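Local coordinates for endoglucanase A (Clostridium acetobutylicum, PDB 3IK2), which probably hydrolyses internal beta-1,4-glucosidic bonds of cellulose and related glucans, as an endoglucanase of glycoside hydrolase family 44, at residues Gly22-Phe27 and Phe350-Tyr355; Val96-Val101 and Gly378-Thr383; Asp369-Phe374 and Gln396-Leu401. All blocks are in the same frame, centred on the assembly; numbering follows the deposited sequence.

Contact 1. Residues Gly22-Phe27 and Phe350-Tyr355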
loop_
_atom_site.group_PDB
_atom_site.type_symbol
_atom_site.label_atom_id
_atom_site.label_comp_id
_atom_site.label_asym_id
_atom_site.label_seq_id
_atom_site.Cartn_x
_atom_site.Cartn_y
_atom_site.Cartn_z
ATOM N N GLY A 22 -2.797 1.336 -6.114
ATOM C CA GLY A 22 -3.256 -0.036 -6.000
ATOM C C GLY A 22 -4.279 -0.223 -4.899
ATOM O O GLY A 22 -4.532 0.687 -4.075
ATOM N N THR A 23 -4.874 -1.411 -4.876
ATOM C CA THR A 23 -5.827 -1.761 -3.834
ATOM C C THR A 23 -5.707 -3.231 -3.382
ATOM O O THR A 23 -5.198 -4.066 -4.136
ATOM C CB THR A 23 -7.268 -1.414 -4.283
ATOM O OG1 THR A 23 -8.152 -1.461 -3.146
ATOM C CG2 THR A 23 -7.727 -2.371 -5.421
ATOM N N ASN A 24 -6.170 -3.509 -2.156
ATOM C CA ASN A 24 -6.411 -4.864 -1.604
ATOM C C ASN A 24 -7.857 -5.328 -1.868
ATOM O O ASN A 24 -8.169 -6.513 -1.727
ATOM C CB ASN A 24 -6.257 -4.872 -0.080
ATOM C CG ASN A 24 -4.813 -4.832 0.390
ATOM O OD1 ASN A 24 -4.185 -5.915 0.472
ATOM N ND2 ASN A 24 -4.338 -3.726 0.740
ATOM N N GLN A 25 -8.730 -4.369 -2.198
ATOM C CA GLN A 25 -10.148 -4.617 -2.397
ATOM C C GLN A 25 -10.577 -3.897 -3.646
ATOM O O GLN A 25 -10.363 -2.697 -3.781
ATOM C CB GLN A 25 -11.025 -4.182 -1.180
ATOM C CG GLN A 25 -10.924 -5.100 0.072
ATOM C CD GLN A 25 -9.698 -4.781 0.914
ATOM O OE1 GLN A 25 -9.198 -3.653 0.899
ATOM N NE2 GLN A 25 -9.178 -5.785 1.614
ATOM N N ASP A 26 -11.195 -4.638 -4.562
ATOM C CA ASP A 26 -11.715 -4.028 -5.778
ATOM C C ASP A 26 -12.801 -2.972 -5.557
ATOM O O ASP A 26 -13.651 -3.117 -4.711
ATOM C CB ASP A 26 -12.192 -5.093 -6.761
ATOM C CG ASP A 26 -11.031 -5.834 -7.390
ATOM O OD1 ASP A 26 -9.987 -5.179 -7.707
ATOM O OD2 ASP A 26 -11.152 -7.066 -7.521
ATOM N N PHE A 27 -12.754 -1.948 -6.397
ATOM C CA PHE A 27 -13.698 -0.854 -6.416
ATOM C C PHE A 27 -14.735 -1.039 -7.491
ATOM O O PHE A 27 -14.425 -1.488 -8.616
ATOM C CB PHE A 27 -12.946 0.427 -6.681
ATOM C CG PHE A 27 -11.938 0.764 -5.617
ATOM C CD1 PHE A 27 -10.590 0.946 -5.946
ATOM C CD2 PHE A 27 -12.338 0.921 -4.289
ATOM C CE1 PHE A 27 -9.655 1.304 -4.977
ATOM C CE2 PHE A 27 -11.403 1.260 -3.293
ATOM C CZ PHE A 27 -10.061 1.451 -3.646
ATOM N N PHE A 350 3.814 0.609 0.807
ATOM C CA PHE A 350 2.720 0.614 1.809
ATOM C C PHE A 350 1.586 -0.290 1.342
ATOM O O PHE A 350 0.664 0.150 0.647
ATOM C CB PHE A 350 2.192 2.026 2.098
ATOM C CG PHE A 350 3.205 2.930 2.802
ATOM C CD1 PHE A 350 4.002 3.817 2.071
ATOM C CD2 PHE A 350 3.364 2.882 4.194
ATOM C CE1 PHE A 350 4.952 4.631 2.716
ATOM C CE2 PHE A 350 4.305 3.698 4.842
ATOM C CZ PHE A 350 5.107 4.569 4.099
ATOM N N SER A 351 1.666 -1.566 1.712
ATOM C CA SER A 351 0.700 -2.563 1.247
ATOM C C SER A 351 -0.630 -2.576 1.996
ATOM O O SER A 351 -1.559 -3.250 1.570
ATOM C CB SER A 351 1.321 -3.956 1.224
ATOM O OG SER A 351 1.685 -4.328 2.526
ATOM N N GLU A 352 -0.710 -1.879 3.119
ATOM C CA GLU A 352 -1.991 -1.497 3.719
ATOM C C GLU A 352 -1.929 -0.088 4.313
ATOM O O GLU A 352 -0.923 0.295 4.909
ATOM C CB GLU A 352 -2.428 -2.471 4.802
ATOM C CG GLU A 352 -2.822 -3.853 4.300
ATOM C CD GLU A 352 -3.173 -4.798 5.436
ATOM O OE1 GLU A 352 -3.725 -4.303 6.453
ATOM O OE2 GLU A 352 -2.913 -6.025 5.299
ATOM N N TYR A 353 -3.013 0.663 4.126
ATOM C CA TYR A 353 -3.188 2.003 4.691
ATOM C C TYR A 353 -4.672 2.322 4.476
ATOM O O TYR A 353 -5.330 1.747 3.614
ATOM C CB TYR A 353 -2.278 3.064 4.015
ATOM C CG TYR A 353 -2.697 3.358 2.581
ATOM C CD1 TYR A 353 -3.622 4.387 2.296
ATOM C CD2 TYR A 353 -2.188 2.604 1.507
ATOM C CE1 TYR A 353 -4.040 4.640 0.987
ATOM C CE2 TYR A 353 -2.605 2.869 0.174
ATOM C CZ TYR A 353 -3.541 3.880 -0.061
ATOM O OH TYR A 353 -3.953 4.139 -1.346
ATOM N N ASN A 354 -5.190 3.250 5.252
ATOM C CA ASN A 354 -6.570 3.715 5.117
ATOM C C ASN A 354 -6.635 4.928 6.039
ATOM O O ASN A 354 -6.133 4.868 7.168
ATOM C CB ASN A 354 -7.550 2.606 5.547
ATOM C CG ASN A 354 -9.011 3.020 5.464
ATOM O OD1 ASN A 354 -9.492 3.790 6.278
ATOM N ND2 ASN A 354 -9.733 2.461 4.517
ATOM N N TYR A 355 -7.238 6.014 5.530
ATOM C CA TYR A 355 -7.361 7.304 6.225
ATOM C C TYR A 355 -8.752 7.533 6.823
ATOM O O TYR A 355 -8.992 8.560 7.430
ATOM C CB TYR A 355 -6.856 8.493 5.341
ATOM C CG TYR A 355 -5.342 8.590 5.450
ATOM C CD1 TYR A 355 -4.509 7.752 4.691
ATOM C CD2 TYR A 355 -4.742 9.450 6.387
ATOM C CE1 TYR A 355 -3.134 7.788 4.833
ATOM C CE2 TYR A 355 -3.359 9.483 6.552
ATOM C CZ TYR A 355 -2.565 8.642 5.785
ATOM O OH TYR A 355 -1.206 8.668 5.946
#

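Contact 2. Residues Val96-Val101 and Gly378-Thr383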
loop_
_atom_site.group_PDB
_atom_site.type_symbol
_atom_site.label_atom_id
_atom_site.label_comp_id
_atom_site.label_asym_id
_atom_site.label_seq_id
_atom_site.Cartn_x
_atom_site.Cartn_y
_atom_site.Cartn_z
ATOM N N VAL A 96 -4.462 -4.666 -15.031
ATOM C CA VAL A 96 -3.656 -4.238 -13.880
ATOM C C VAL A 96 -2.259 -4.850 -13.963
ATOM O O VAL A 96 -2.127 -6.073 -13.984
ATOM C CB VAL A 96 -4.348 -4.554 -12.519
ATOM C CG1 VAL A 96 -3.388 -4.384 -11.364
ATOM C CG2 VAL A 96 -5.553 -3.646 -12.312
ATOM N N PRO A 97 -1.223 -3.992 -14.113
ATOM C CA PRO A 97 0.177 -4.399 -14.375
ATOM C C PRO A 97 0.954 -5.015 -13.215
ATOM O O PRO A 97 2.031 -5.583 -13.453
ATOM C CB PRO A 97 0.872 -3.098 -14.811
ATOM C CG PRO A 97 -0.054 -1.994 -14.415
ATOM C CD PRO A 97 -1.411 -2.532 -14.138
ATOM N N TYR A 98 0.439 -4.943 -11.991
ATOM C CA TYR A 98 1.178 -5.545 -10.869
ATOM C C TYR A 98 0.254 -6.264 -9.888
ATOM O O TYR A 98 -0.635 -5.639 -9.279
ATOM C CB TYR A 98 1.987 -4.451 -10.139
ATOM C CG TYR A 98 3.180 -4.922 -9.341
ATOM C CD1 TYR A 98 4.480 -4.593 -9.738
ATOM C CD2 TYR A 98 3.016 -5.676 -8.181
ATOM C CE1 TYR A 98 5.583 -5.015 -9.010
ATOM C CE2 TYR A 98 4.111 -6.105 -7.447
ATOM C CZ TYR A 98 5.387 -5.759 -7.862
ATOM O OH TYR A 98 6.466 -6.213 -7.150
ATOM N N SER A 99 0.475 -7.568 -9.715
ATOM C CA SER A 99 -0.156 -8.334 -8.627
ATOM C C SER A 99 0.866 -8.584 -7.526
ATOM O O SER A 99 1.939 -9.122 -7.808
ATOM C CB SER A 99 -0.654 -9.694 -9.137
ATOM O OG SER A 99 -1.776 -9.532 -9.978
ATOM N N LEU A 100 0.538 -8.200 -6.283
ATOM C CA LEU A 100 1.290 -8.637 -5.111
ATOM C C LEU A 100 0.514 -9.786 -4.438
ATOM O O LEU A 100 -0.638 -9.608 -4.057
ATOM C CB LEU A 100 1.552 -7.484 -4.120
ATOM C CG LEU A 100 2.257 -7.807 -2.787
ATOM C CD1 LEU A 100 3.608 -8.506 -2.981
ATOM C CD2 LEU A 100 2.460 -6.563 -1.942
ATOM N N VAL A 101 1.141 -10.961 -4.352
ATOM C CA VAL A 101 0.523 -12.130 -3.699
ATOM C C VAL A 101 1.328 -12.538 -2.457
ATOM O O VAL A 101 2.549 -12.356 -2.431
ATOM C CB VAL A 101 0.310 -13.342 -4.694
ATOM C CG1 VAL A 101 -0.374 -12.859 -6.001
ATOM C CG2 VAL A 101 1.635 -14.091 -5.026
ATOM N N GLY A 378 8.720 9.077 -3.710
ATOM C CA GLY A 378 9.440 7.835 -4.025
ATOM C C GLY A 378 8.918 6.532 -3.381
ATOM O O GLY A 378 9.691 5.608 -3.105
ATOM N N VAL A 379 7.615 6.454 -3.143
ATOM C CA VAL A 379 6.960 5.148 -2.831
ATOM C C VAL A 379 6.789 4.343 -4.125
ATOM O O VAL A 379 6.293 4.860 -5.132
ATOM C CB VAL A 379 5.613 5.377 -2.104
ATOM C CG1 VAL A 379 4.836 4.108 -1.900
ATOM C CG2 VAL A 379 5.880 6.065 -0.742
ATOM N N TYR A 380 7.214 3.083 -4.099
ATOM C CA TYR A 380 7.158 2.215 -5.261
ATOM C C TYR A 380 5.789 1.537 -5.443
ATOM O O TYR A 380 5.361 1.268 -6.562
ATOM C CB TYR A 380 8.243 1.138 -5.135
ATOM C CG TYR A 380 8.341 0.160 -6.303
ATOM C CD1 TYR A 380 9.006 0.511 -7.468
ATOM C CD2 TYR A 380 7.807 -1.148 -6.212
ATOM C CE1 TYR A 380 9.124 -0.398 -8.557
ATOM C CE2 TYR A 380 7.923 -2.077 -7.285
ATOM C CZ TYR A 380 8.585 -1.679 -8.457
ATOM O OH TYR A 380 8.725 -2.542 -9.544
ATOM N N PHE A 381 5.125 1.245 -4.336
ATOM C CA PHE A 381 3.932 0.395 -4.341
ATOM C C PHE A 381 3.046 0.800 -3.159
ATOM O O PHE A 381 3.534 1.042 -2.044
ATOM C CB PHE A 381 4.358 -1.081 -4.238
ATOM C CG PHE A 381 3.211 -2.088 -4.376
ATOM C CD1 PHE A 381 2.947 -2.698 -5.607
ATOM C CD2 PHE A 381 2.432 -2.447 -3.265
ATOM C CE1 PHE A 381 1.888 -3.644 -5.740
ATOM C CE2 PHE A 381 1.378 -3.375 -3.388
ATOM C CZ PHE A 381 1.101 -3.969 -4.631
ATOM N N ALA A 382 1.746 0.887 -3.393
ATOM C CA ALA A 382 0.826 1.087 -2.286
ATOM C C ALA A 382 -0.528 0.470 -2.634
ATOM O O ALA A 382 -0.976 0.574 -3.766
ATOM C CB ALA A 382 0.678 2.577 -1.973
ATOM N N THR A 383 -1.130 -0.184 -1.654
ATOM C CA THR A 383 -2.419 -0.812 -1.784
ATOM C C THR A 383 -3.298 -0.405 -0.571
ATOM O O THR A 383 -2.981 -0.668 0.601
ATOM C CB THR A 383 -2.342 -2.362 -2.016
ATOM O OG1 THR A 383 -1.323 -2.955 -1.211
ATOM C CG2 THR A 383 -2.023 -2.693 -3.469
#

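Contact 3. Residues Asp369-Phe374 and Gln396-Leu401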
loop_
_atom_site.group_PDB
_atom_site.type_symbol
_atom_site.label_atom_id
_atom_site.label_comp_id
_atom_site.label_asym_id
_atom_site.label_seq_id
_atom_site.Cartn_x
_atom_site.Cartn_y
_atom_site.Cartn_z
ATOM N N ASP A 369 -4.551 13.077 -1.203
ATOM C CA ASP A 369 -3.298 13.625 -0.696
ATOM C C ASP A 369 -2.279 12.524 -0.510
ATOM O O ASP A 369 -1.118 12.700 -0.894
ATOM C CB ASP A 369 -3.530 14.402 0.611
ATOM C CG ASP A 369 -2.339 15.266 1.005
ATOM O OD1 ASP A 369 -1.671 15.790 0.129
ATOM O OD2 ASP A 369 -2.039 15.428 2.200
ATOM N N ALA A 370 -2.703 11.391 0.073
ATOM C CA ALA A 370 -1.819 10.214 0.247
ATOM C C ALA A 370 -1.252 9.734 -1.064
ATOM O O ALA A 370 -0.080 9.432 -1.119
ATOM C CB ALA A 370 -2.548 9.055 0.985
ATOM N N LEU A 371 -2.075 9.666 -2.118
ATOM C CA LEU A 371 -1.626 9.281 -3.479
ATOM C C LEU A 371 -0.611 10.255 -4.059
ATOM O O LEU A 371 0.376 9.819 -4.644
ATOM C CB LEU A 371 -2.811 9.128 -4.444
ATOM C CG LEU A 371 -3.741 7.967 -4.034
ATOM C CD1 LEU A 371 -5.068 7.985 -4.834
ATOM C CD2 LEU A 371 -3.026 6.587 -4.130
ATOM N N GLY A 372 -0.828 11.564 -3.867
ATOM C CA GLY A 372 0.179 12.598 -4.217
ATOM C C GLY A 372 1.504 12.407 -3.493
ATOM O O GLY A 372 2.579 12.401 -4.126
ATOM N N VAL A 373 1.418 12.217 -2.175
ATOM C CA VAL A 373 2.589 11.930 -1.325
ATOM C C VAL A 373 3.430 10.732 -1.780
ATOM O O VAL A 373 4.666 10.844 -1.901
ATOM C CB VAL A 373 2.195 11.734 0.182
ATOM C CG1 VAL A 373 3.403 11.284 0.990
ATOM C CG2 VAL A 373 1.652 13.039 0.776
ATOM N N PHE A 374 2.770 9.585 -1.981
ATOM C CA PHE A 374 3.428 8.364 -2.460
ATOM C C PHE A 374 4.211 8.653 -3.751
ATOM O O PHE A 374 5.321 8.168 -3.929
ATOM C CB PHE A 374 2.446 7.222 -2.762
ATOM C CG PHE A 374 1.627 6.748 -1.600
ATOM C CD1 PHE A 374 2.081 6.839 -0.294
ATOM C CD2 PHE A 374 0.381 6.153 -1.833
ATOM C CE1 PHE A 374 1.290 6.378 0.774
ATOM C CE2 PHE A 374 -0.404 5.689 -0.777
ATOM C CZ PHE A 374 0.054 5.801 0.530
ATOM N N GLN A 396 -12.975 6.228 -3.877
ATOM C CA GLN A 396 -12.950 5.936 -5.303
ATOM C C GLN A 396 -12.727 7.213 -6.106
ATOM O O GLN A 396 -11.970 7.200 -7.064
ATOM C CB GLN A 396 -14.235 5.226 -5.741
ATOM C CG GLN A 396 -14.430 3.894 -5.081
ATOM C CD GLN A 396 -15.497 3.057 -5.764
ATOM O OE1 GLN A 396 -15.566 3.018 -6.984
ATOM N NE2 GLN A 396 -16.292 2.345 -4.979
ATOM N N SER A 397 -13.336 8.328 -5.694
ATOM C CA SER A 397 -13.090 9.615 -6.388
ATOM C C SER A 397 -11.607 9.992 -6.427
ATOM O O SER A 397 -11.140 10.512 -7.423
ATOM C CB SER A 397 -13.835 10.786 -5.756
ATOM O OG SER A 397 -15.152 10.470 -5.426
ATOM N N ALA A 398 -10.901 9.787 -5.319
ATOM C CA ALA A 398 -9.482 10.113 -5.230
ATOM C C ALA A 398 -8.686 9.321 -6.240
ATOM O O ALA A 398 -7.887 9.904 -6.973
ATOM C CB ALA A 398 -8.954 9.899 -3.815
ATOM N N PHE A 399 -8.927 8.005 -6.317
ATOM C CA PHE A 399 -8.279 7.169 -7.314
ATOM C C PHE A 399 -8.595 7.639 -8.742
ATOM O O PHE A 399 -7.703 7.742 -9.593
ATOM C CB PHE A 399 -8.699 5.701 -7.145
ATOM C CG PHE A 399 -7.925 4.949 -6.088
ATOM C CD1 PHE A 399 -8.348 4.944 -4.752
ATOM C CD2 PHE A 399 -6.771 4.216 -6.432
ATOM C CE1 PHE A 399 -7.626 4.226 -3.762
ATOM C CE2 PHE A 399 -6.053 3.490 -5.441
ATOM C CZ PHE A 399 -6.473 3.502 -4.115
ATOM N N ASN A 400 -9.873 7.888 -9.019
ATOM C CA ASN A 400 -10.286 8.412 -10.333
ATOM C C ASN A 400 -9.762 9.805 -10.623
ATOM O O ASN A 400 -9.530 10.149 -11.777
ATOM C CB ASN A 400 -11.807 8.392 -10.483
ATOM C CG ASN A 400 -12.327 7.006 -10.629
ATOM O OD1 ASN A 400 -11.627 6.154 -11.173
ATOM N ND2 ASN A 400 -13.536 6.745 -10.125
ATOM N N LEU A 401 -9.558 10.608 -9.585
ATOM C CA LEU A 401 -9.002 11.939 -9.801
ATOM C C LEU A 401 -7.626 11.862 -10.445
ATOM O O LEU A 401 -7.269 12.709 -11.239
ATOM C CB LEU A 401 -8.933 12.755 -8.504
ATOM C CG LEU A 401 -8.547 14.228 -8.716
ATOM C CD1 LEU A 401 -9.663 14.974 -9.440
ATOM C CD2 LEU A 401 -8.159 14.928 -7.408
#

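Contact 1. Residues Gly22-Phe27 and Phe350-Tyr355
Asn-24 carries this contact, reaching from the end of the first barrel strand to the backbone of Ser-351 on the seventh, past the eighth strand that lies between them. Its CB points at the other segment, and CG stands beside the backbone N (chi1 -76°), an orientation that turns the amide toward Ser-351. Asn-24 ND2 donates to Ser-351 O at 2.9 Å. The bond is nearly straight, 168° at the hydrogen, and the acceptor lies almost in the amide plane of Asn-24.

Glu-352 lies next to the same nitrogen: its CG is 3.9 Å from Asn-24 ND2. The two side chains cross at about a right angle. The extended chain of Glu-352 carries its carboxylate beyond the amide, to a salt bridge with Arg-36 and a hydrogen bond with Tyr-279. Ser-351 likewise sends its hydroxyl to Asp-275.

Ser-351 O accepts a second hydrogen bond, from Thr-383 OG1 on the intervening strand. This buried carbonyl, at a corner in the chain, is therefore held by two side-chain donors. The contact lies at the C-terminal ends of the barrel strands, where TIM-barrel enzymes carry their active sites, and the two bonds probably steady the corner that presents Glu-352 to Arg-36 and Tyr-279.

Contact 2. Residues Val96-Val101 and Gly378-Thr383
Segments 96-101 and 378-383 belong to the third and eighth strands of the parallel barrel and run in the same sense without being neighbours: strands 22-23 and 34-37 separate them on one side. The register pairs Tyr-98 with Phe-381 and Leu-100 with Thr-383, and the first of these CA-CA distances is 9.2 Å. Side chains pointing into the barrel bridge that distance.

Phe-381, with CG opposite the backbone N about its first torsion (chi1 -174°), reaches across the barrel and meets two residues with different ring atoms. Phe-381 CE1 comes to 3.4 Å from Tyr-98 CD2, and the neighbouring CD1 lies over one face of the tyrosine, toward its rim. The two ring planes are inclined at 58°, with centroids 5.2 Å apart. Further round, Phe-381 CZ approaches Leu-100 CB at 3.6 Å, while Phe-381 CE2 meets Leu-100 CD2 at 3.7 Å.

Tyr-380 reaches another part of the Tyr-98 ring, its OH 4.0 Å from Tyr-98 CE1, and also engages Lys-347 in a cation-pi contact. Phe-222 meets Phe-381 edge-to-face. The chemistry is thus that of an apolar cluster of rings and a leucine inside the barrel, with Tyr-98 OH held by Glu-220 of the fifth strand.

Contact 3. Residues Asp369-Phe374 and Gln396-Leu401
Leu-371 of helix 361-376 packs against Ala-398 and Phe-399 of helix 393-403, a buried helix-helix contact on the outside of the TIM-like barrel. The first helix forms the crossover of a parallel beta-alpha-beta unit, joining strand 347-353 to strand 379-384; the second follows strand 379-384, the last of the barrel. The two therefore belong to the helical layer around the closed sheet, at the point where the second domain, a mixed sheet of nine strands, adjoins it.

Neighbouring side chains place it there. Asp-369 bonds to Tyr-430 and Ser-428 of the mixed-sheet domain, and Ser-397 to the backbone of Ser-479, while Leu-401 packs on Phe-474. Each helix thus turns one part of its surface to the neighbouring helix and another to the second domain.

Within these two segments the nearest CA atoms are those of Leu-371 and Phe-399, 8.0 Å apart, and a single leucine branch does most of the bridging. Leu-371 CB points at the other helix; CG stands beside the backbone N (chi1 -65°), and the methyl CD1 leads. This methyl contacts the turn of helix at Ala-398, with Leu-371 CD1 4.0 Å from Ala-398 O and 4.5 Å from Ala-398 CB.

Phe-399 meets the same methyl differently. Although its CB is directed away from helix 361-376, its ring turns one face to Leu-371 CD1, and it also meets the ring of Phe-27 and the side chain of Tyr-384. The contact is van der Waals packing of one methyl on a helix backbone, a methyl and a ring: Leu-371 CD1 sits 4.3 Å above the plane of the Phe-399 ring, over its centre.

Overall arrangement
From the N terminus the chain first enters contact 1 at 22-27, then contact 2 at 96-101. Most of the barrel follows before 350-355 returns to 22-27 and closes a loop of 322 residues. Contact 2 is still open then and closes only at 378-383, so the two loops cross. Contact 3 opens at 369-374, after contact 1 has closed, and ends at 396-401; it is in series with contact 1 and crosses contact 2. Strand 379-384 links all three, lying between the two helices of contact 3 in the chain. Contact 1 spans the closing seam over this eighth strand, contact 2 crosses the interior, and contact 3 packs outer helices beside the mixed-sheet domain.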